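Local structure of DNA repair protein RecN (Deinococcus radiodurans, 4ABX) at residues Asp15-Ala18 / Phe19-Gln22; Tyr141-Thr144 / Leu145-Val149; Leu162-Asp165 / Glu166-Gly170. The protein probably takes part in the recombinational repair of damaged DNA as an SMC-like, ATP-binding protein, of which this chain is the coiled-coil domain. All coordinates share one frame; numbering follows the deposited sequence.

Overall arrangement
All three contacts are local ones in the coiled-coil domain, on the same side of the chain's centre, and no ligand site is involved. Contact 1 lies on helix 6-27; contact 2 is the turn from helix 121-141 into helix 145-169, and contact 3 is the far end of that last helix. The centre of contact 1 is about 16 Å from that of contact 2 and about 17 Å from that of contact 3. It touches both: Gln20 CG lies 3.5 Å from Tyr141 OH, and Leu17 CD1 lies 3.9 Å from Leu162 CD1. Contacts 2 and 3, with centres about 30 Å apart, do not touch but share helix 145-169.

Contact 1: Asp15-Ala18 / Phe19-Gln22; sequences DLLA and FQVQ
Leu16 and Gln20, one helical turn apart on helix 6-27, meet at an oblique angle, the leucine's CD1 methyl against the amide end of the glutamine. CD1 of Leu16 is 3.4 Å from NE2 of Gln20, and Leu16 CG lies farther from that nitrogen, so one branch does the touching. Gln20 reaches back along the helix because its CG stands anti to the carbonyl carbon (chi1 -74°) and the chain runs extended beyond it. On the way CG of Gln20 passes 3.5 Å from Leu16 O, an oxygen that already accepts Gln20 N at 3.0 Å. The other amide atom, OE1 of Gln20, approaches CD2 of Leu17 at 4.0 Å, so each amide atom has its own leucine methyl. At the next residue, CG2 of Val21 sits 3.3 Å from Leu17 O, whose bond from Val21 N is fairly straight (167° at the hydrogen). Leu17 and Val21 also pack on helix 145-169, at Leu162 and Ala155 respectively, while Gln20 touches Phe151. An alanine here in place of Gln20 removes the amide, which would probably leave the Leu16 CD1 methyl and part of Phe151 less covered. The i to i+4 backbone bonds thus supply the directional hold, and the side chains add van der Waals contact without a directional bond of their own across the contact.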
loop_
_atom_site.group_PDB
_atom_site.type_symbol
_atom_site.label_atom_id
_atom_site.label_comp_id
_atom_site.label_asym_id
_atom_site.label_seq_id
_atom_site.Cartn_x
_atom_site.Cartn_y
_atom_site.Cartn_z
ATOM N N ASP A 15 -1.238 67.100 3.778
ATOM C CA ASP A 15 -1.984 65.872 3.498
ATOM C C ASP A 15 -1.104 64.638 3.662
ATOM O O ASP A 15 -1.533 63.620 4.201
ATOM C CB ASP A 15 -2.555 65.888 2.076
ATOM C CG ASP A 15 -3.771 66.787 1.936
ATOM O OD1 ASP A 15 -4.407 67.100 2.962
ATOM O OD2 ASP A 15 -4.098 67.167 0.792
ATOM N N LEU A 16 0.124 64.729 3.163
ATOM C CA LEU A 16 1.093 63.642 3.280
ATOM C C LEU A 16 1.308 63.244 4.739
ATOM O O LEU A 16 1.184 62.076 5.108
ATOM C CB LEU A 16 2.426 64.075 2.662
ATOM C CG LEU A 16 3.643 63.165 2.843
ATOM C CD1 LEU A 16 3.356 61.767 2.316
ATOM C CD2 LEU A 16 4.849 63.761 2.140
ATOM N N LEU A 17 1.631 64.226 5.571
ATOM C CA LEU A 17 1.963 63.960 6.962
ATOM C C LEU A 17 0.746 63.467 7.741
ATOM O O LEU A 17 0.844 62.529 8.537
ATOM C CB LEU A 17 2.548 65.215 7.614
ATOM C CG LEU A 17 3.842 65.744 6.992
ATOM C CD1 LEU A 17 4.112 67.185 7.440
ATOM C CD2 LEU A 17 5.018 64.832 7.332
ATOM N N ALA A 18 -0.401 64.097 7.509
ATOM C CA ALA A 18 -1.628 63.686 8.180
ATOM C C ALA A 18 -1.924 62.216 7.892
ATOM O O ALA A 18 -2.333 61.473 8.782
ATOM C CB ALA A 18 -2.797 64.562 7.754
ATOM N N PHE A 19 -1.706 61.806 6.646
ATOM C CA PHE A 19 -1.955 60.430 6.221
ATOM C C PHE A 19 -0.990 59.456 6.893
ATOM O O PHE A 19 -1.375 58.364 7.315
ATOM C CB PHE A 19 -1.833 60.316 4.693
ATOM C CG PHE A 19 -1.802 58.898 4.191
ATOM C CD1 PHE A 19 -0.618 58.177 4.187
ATOM C CD2 PHE A 19 -2.958 58.286 3.731
ATOM C CE1 PHE A 19 -0.585 56.870 3.733
ATOM C CE2 PHE A 19 -2.933 56.979 3.271
ATOM C CZ PHE A 19 -1.746 56.270 3.273
ATOM N N GLN A 20 0.270 59.856 6.988
ATOM C CA GLN A 20 1.276 59.019 7.622
ATOM C C GLN A 20 1.018 58.855 9.121
ATOM O O GLN A 20 1.126 57.753 9.661
ATOM C CB GLN A 20 2.673 59.574 7.347
ATOM C CG GLN A 20 3.133 59.318 5.920
ATOM C CD GLN A 20 4.389 60.087 5.545
ATOM O OE1 GLN A 20 4.800 61.012 6.243
ATOM N NE2 GLN A 20 5.007 59.700 4.432
ATOM N N VAL A 21 0.644 59.948 9.777
ATOM C CA VAL A 21 0.311 59.927 11.201
ATOM C C VAL A 21 -0.898 59.039 11.478
ATOM O O VAL A 21 -0.891 58.235 12.412
ATOM C CB VAL A 21 0.042 61.354 11.729
ATOM C CG1 VAL A 21 -0.638 61.317 13.097
ATOM C CG2 VAL A 21 1.342 62.158 11.777
ATOM N N GLN A 22 -1.933 59.185 10.656
ATOM C CA GLN A 22 -3.124 58.353 10.769
ATOM C C GLN A 22 -2.776 56.875 10.600
ATOM O O GLN A 22 -3.217 56.038 11.391
ATOM C CB GLN A 22 -4.172 58.766 9.731
ATOM C CG GLN A 22 -5.494 58.023 9.846
ATOM C CD GLN A 22 -6.520 58.486 8.819
ATOM O OE1 GLN A 22 -6.175 59.090 7.798
ATOM N NE2 GLN A 22 -7.792 58.208 9.089
#

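Contact 2: Tyr141-Thr144 / Leu145-Val149; sequences YGPT and LEDVV
A capping box starts helix 145-169, with Thr144 at the N-cap and Asp147 three residues on, each side chain bonding the other's backbone nitrogen. OG1 of Thr144 accepts from Asp147 N at 3.3 Å, and OD2 of Asp147 accepts from Thr144 N at 3.1 Å with a fairly straight approach of 165° at the hydrogen. The threonine hydroxyl can do this because chi1 of 67° sets OG1 between its own backbone N and carbonyl carbon, facing the first turn. A further bond links the two side chains directly: Thr144 OG1 donates to Asp147 OD2 at 2.9 Å. Two donors therefore grip OD2 from different directions, Thr144 N on the anti lone pair and the hydroxyl from above the carboxylate plane, 61° out of it, which should restrict rotation of the carboxylate. The same oxygen lies against the ring of Pro143, 3.0 Å from CD, and the peptide bond before that proline is cis.

Behind the cap, Thr144 O accepts from Val148 N at 3.0 Å and so begins the i to i+4 pattern. The two methyls of Val148 touch the residues before the cap: CG1 meets Tyr141 CB at 4.0 Å, while CG2 lies 3.9 Å from Gly142 CA. Tyr141 ends helix 121-141 and carries its ring away from the cap to helix 6-27, where its OH is hydrogen-bonded to Glu23. Leu145 and Val148 pack on Lys138 of helix 121-141. The reciprocal bonds of Thr144 and Asp147 are those of the classic capping box at a helix N-terminus, here joining helix 121-141 to helix 145-169 through a short loop in the coiled-coil domain.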
loop_
_atom_site.group_PDB
_atom_site.type_symbol
_atom_site.label_atom_id
_atom_site.label_comp_id
_atom_site.label_asym_id
_atom_site.label_seq_id
_atom_site.Cartn_x
_atom_site.Cartn_y
_atom_site.Cartn_z
ATOM N N TYR A 141 8.324 52.983 7.406
ATOM C CA TYR A 141 8.779 53.926 8.419
ATOM C C TYR A 141 9.858 53.367 9.343
ATOM O O TYR A 141 10.258 54.039 10.300
ATOM C CB TYR A 141 7.592 54.372 9.280
ATOM C CG TYR A 141 6.355 54.766 8.511
ATOM C CD1 TYR A 141 6.335 55.919 7.738
ATOM C CD2 TYR A 141 5.199 54.000 8.580
ATOM C CE1 TYR A 141 5.206 56.291 7.039
ATOM C CE2 TYR A 141 4.057 54.371 7.887
ATOM C CZ TYR A 141 4.070 55.515 7.112
ATOM O OH TYR A 141 2.949 55.890 6.412
ATOM N N GLY A 142 10.319 52.147 9.057
ATOM C CA GLY A 142 11.190 51.393 9.954
ATOM C C GLY A 142 12.628 51.867 9.998
ATOM O O GLY A 142 12.882 53.049 9.773
ATOM N N PRO A 143 13.590 50.948 10.240
ATOM C CA PRO A 143 13.527 49.475 10.285
ATOM C C PRO A 143 12.793 48.850 11.478
ATOM O O PRO A 143 12.140 47.822 11.304
ATOM C CB PRO A 143 15.005 49.049 10.334
ATOM C CG PRO A 143 15.818 50.304 10.125
ATOM C CD PRO A 143 14.948 51.444 10.524
ATOM N N THR A 144 12.916 49.427 12.667
ATOM C CA THR A 144 12.317 48.830 13.862
ATOM C C THR A 144 11.049 49.576 14.259
ATOM O O THR A 144 10.800 50.676 13.769
ATOM C CB THR A 144 13.293 48.852 15.051
ATOM O OG1 THR A 144 13.517 50.208 15.455
ATOM C CG2 THR A 144 14.626 48.210 14.668
ATOM N N LEU A 145 10.256 48.983 15.148
ATOM C CA LEU A 145 9.043 49.638 15.631
ATOM C C LEU A 145 9.387 50.931 16.360
ATOM O O LEU A 145 8.621 51.892 16.322
ATOM C CB LEU A 145 8.229 48.719 16.546
ATOM C CG LEU A 145 7.606 47.492 15.866
ATOM C CD1 LEU A 145 6.783 46.688 16.864
ATOM C CD2 LEU A 145 6.752 47.916 14.659
ATOM N N GLU A 146 10.538 50.950 17.025
ATOM C CA GLU A 146 11.031 52.180 17.634
ATOM C C GLU A 146 11.146 53.278 16.577
ATOM O O GLU A 146 10.684 54.401 16.788
ATOM C CB GLU A 146 12.391 51.963 18.314
ATOM C CG GLU A 146 12.347 51.191 19.633
ATOM C CD GLU A 146 12.476 49.676 19.459
ATOM O OE1 GLU A 146 12.176 49.151 18.359
ATOM O OE2 GLU A 146 12.879 49.005 20.435
ATOM N N ASP A 147 11.770 52.952 15.445
ATOM C CA ASP A 147 11.917 53.911 14.350
ATOM C C ASP A 147 10.556 54.375 13.847
ATOM O O ASP A 147 10.367 55.554 13.545
ATOM C CB ASP A 147 12.718 53.309 13.188
ATOM C CG ASP A 147 14.175 53.068 13.540
ATOM O OD1 ASP A 147 14.876 54.034 13.922
ATOM O OD2 ASP A 147 14.620 51.903 13.441
ATOM N N VAL A 148 9.614 53.440 13.746
ATOM C CA VAL A 148 8.273 53.755 13.266
ATOM C C VAL A 148 7.573 54.753 14.187
ATOM O O VAL A 148 6.928 55.703 13.728
ATOM C CB VAL A 148 7.394 52.490 13.161
ATOM C CG1 VAL A 148 6.009 52.847 12.642
ATOM C CG2 VAL A 148 8.053 51.444 12.265
ATOM N N VAL A 149 7.687 54.525 15.489
ATOM C CA VAL A 149 7.057 55.406 16.466
ATOM C C VAL A 149 7.689 56.794 16.392
ATOM O O VAL A 149 6.987 57.812 16.389
ATOM C CB VAL A 149 7.165 54.836 17.894
ATOM C CG1 VAL A 149 6.799 55.900 18.929
ATOM C CG2 VAL A 149 6.282 53.598 18.039
#

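Contact 3: Leu162-Asp165 / Glu166-Gly170; sequences LEED and ERDAG
The backbone is alpha-helical to Ala169, with i to i+4 bonds such as Asp168 N to Glu164 O at 2.8 Å (158° at the hydrogen), but the last bonds are bent or weak, and Gly170 is the first residue to leave helical angles. Arg167 folds back over the preceding turn: a bend at chi3 (-77°) lays its guanidinium across the backbone, where NH2 comes 3.4 Å from Glu164 CA. One face of that flat group receives Glu163 O, set off toward the rim and 3.6 Å above the plane. The side chains of Glu164 and Arg167 cross at about a right angle, NH2 of Arg167 resting 3.8 Å from Glu164 CB. Their charged ends stay farther apart, with Glu164 OE1 and Arg167 NH2 separated by 5.2 Å. This is the C-terminal end of helix 145-169, which packs on helix 6-27 in the coiled-coil domain through Leu162 and Glu166, both touching Ile14. Glu164 and Asp168 lie side by side and point the same way, OE2 of Glu164 and OD2 of Asp168 being 4.2 Å apart. Two like charges this close would probably repel.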
loop_
_atom_site.group_PDB
_atom_site.type_symbol
_atom_site.label_atom_id
_atom_site.label_comp_id
_atom_site.label_asym_id
_atom_site.label_seq_id
_atom_site.Cartn_x
_atom_site.Cartn_y
_atom_site.Cartn_z
ATOM N N LEU A 162 3.266 73.281 10.094
ATOM C CA LEU A 162 2.726 73.670 8.795
ATOM C C LEU A 162 1.316 74.239 8.912
ATOM O O LEU A 162 0.987 75.240 8.278
ATOM C CB LEU A 162 2.752 72.491 7.820
ATOM C CG LEU A 162 4.155 72.069 7.380
ATOM C CD1 LEU A 162 4.092 70.930 6.374
ATOM C CD2 LEU A 162 4.913 73.252 6.805
ATOM N N GLU A 163 0.488 73.600 9.730
ATOM C CA GLU A 163 -0.864 74.083 9.965
ATOM C C GLU A 163 -0.849 75.484 10.575
ATOM O O GLU A 163 -1.681 76.325 10.236
ATOM C CB GLU A 163 -1.625 73.111 10.868
ATOM C CG GLU A 163 -1.836 71.743 10.240
ATOM C CD GLU A 163 -2.555 70.783 11.159
ATOM O OE1 GLU A 163 -2.442 70.944 12.393
ATOM O OE2 GLU A 163 -3.239 69.871 10.650
ATOM N N GLU A 164 0.105 75.734 11.467
ATOM C CA GLU A 164 0.235 77.050 12.081
ATOM C C GLU A 164 0.655 78.102 11.058
ATOM O O GLU A 164 0.169 79.236 11.088
ATOM C CB GLU A 164 1.235 77.018 13.237
ATOM C CG GLU A 164 1.375 78.353 13.956
ATOM C CD GLU A 164 2.411 78.316 15.058
ATOM O OE1 GLU A 164 2.118 77.760 16.139
ATOM O OE2 GLU A 164 3.522 78.845 14.846
ATOM N N ASP A 165 1.559 77.724 10.157
ATOM C CA ASP A 165 2.023 78.637 9.118
ATOM C C ASP A 165 0.859 79.061 8.230
ATOM O O ASP A 165 0.774 80.214 7.806
ATOM C CB ASP A 165 3.117 77.988 8.266
ATOM C CG ASP A 165 4.372 77.677 9.059
ATOM O OD1 ASP A 165 4.645 78.386 10.048
ATOM O OD2 ASP A 165 5.088 76.720 8.692
ATOM N N GLU A 166 -0.034 78.118 7.946
ATOM C CA GLU A 166 -1.204 78.409 7.130
ATOM C C GLU A 166 -2.142 79.382 7.826
ATOM O O GLU A 166 -2.614 80.337 7.213
ATOM C CB GLU A 166 -1.954 77.132 6.760
ATOM C CG GLU A 166 -1.511 76.524 5.442
ATOM C CD GLU A 166 -2.391 75.369 5.011
ATOM O OE1 GLU A 166 -3.128 74.833 5.867
ATOM O OE2 GLU A 166 -2.349 75.003 3.817
ATOM N N ARG A 167 -2.414 79.140 9.104
ATOM C CA ARG A 167 -3.251 80.054 9.870
ATOM C C ARG A 167 -2.615 81.440 9.973
ATOM O O ARG A 167 -3.303 82.458 9.896
ATOM C CB ARG A 167 -3.572 79.482 11.256
ATOM C CG ARG A 167 -4.794 78.569 11.262
ATOM C CD ARG A 167 -5.127 78.055 12.654
ATOM N NE ARG A 167 -4.235 76.974 13.064
ATOM C CZ ARG A 167 -3.137 77.148 13.791
ATOM N NH1 ARG A 167 -2.795 78.365 14.195
ATOM N NH2 ARG A 167 -2.384 76.105 14.114
ATOM N N ASP A 168 -1.296 81.477 10.133
ATOM C CA ASP A 168 -0.580 82.747 10.171
ATOM C C ASP A 168 -0.654 83.461 8.824
ATOM O O ASP A 168 -0.686 84.690 8.762
ATOM C CB ASP A 168 0.882 82.540 10.579
ATOM C CG ASP A 168 1.047 82.303 12.071
ATOM O OD1 ASP A 168 0.045 82.413 12.810
ATOM O OD2 ASP A 168 2.185 82.017 12.506
ATOM N N ALA A 169 -0.689 82.682 7.747
ATOM C CA ALA A 169 -0.694 83.236 6.397
ATOM C C ALA A 169 -1.954 84.049 6.097
ATOM O O ALA A 169 -1.904 85.037 5.363
ATOM C CB ALA A 169 -0.521 82.126 5.372
ATOM N N GLY A 170 -3.079 83.630 6.667
ATOM C CA GLY A 170 -4.351 84.283 6.409
ATOM C C GLY A 170 -4.816 85.180 7.542
ATOM O O GLY A 170 -6.015 85.271 7.817
#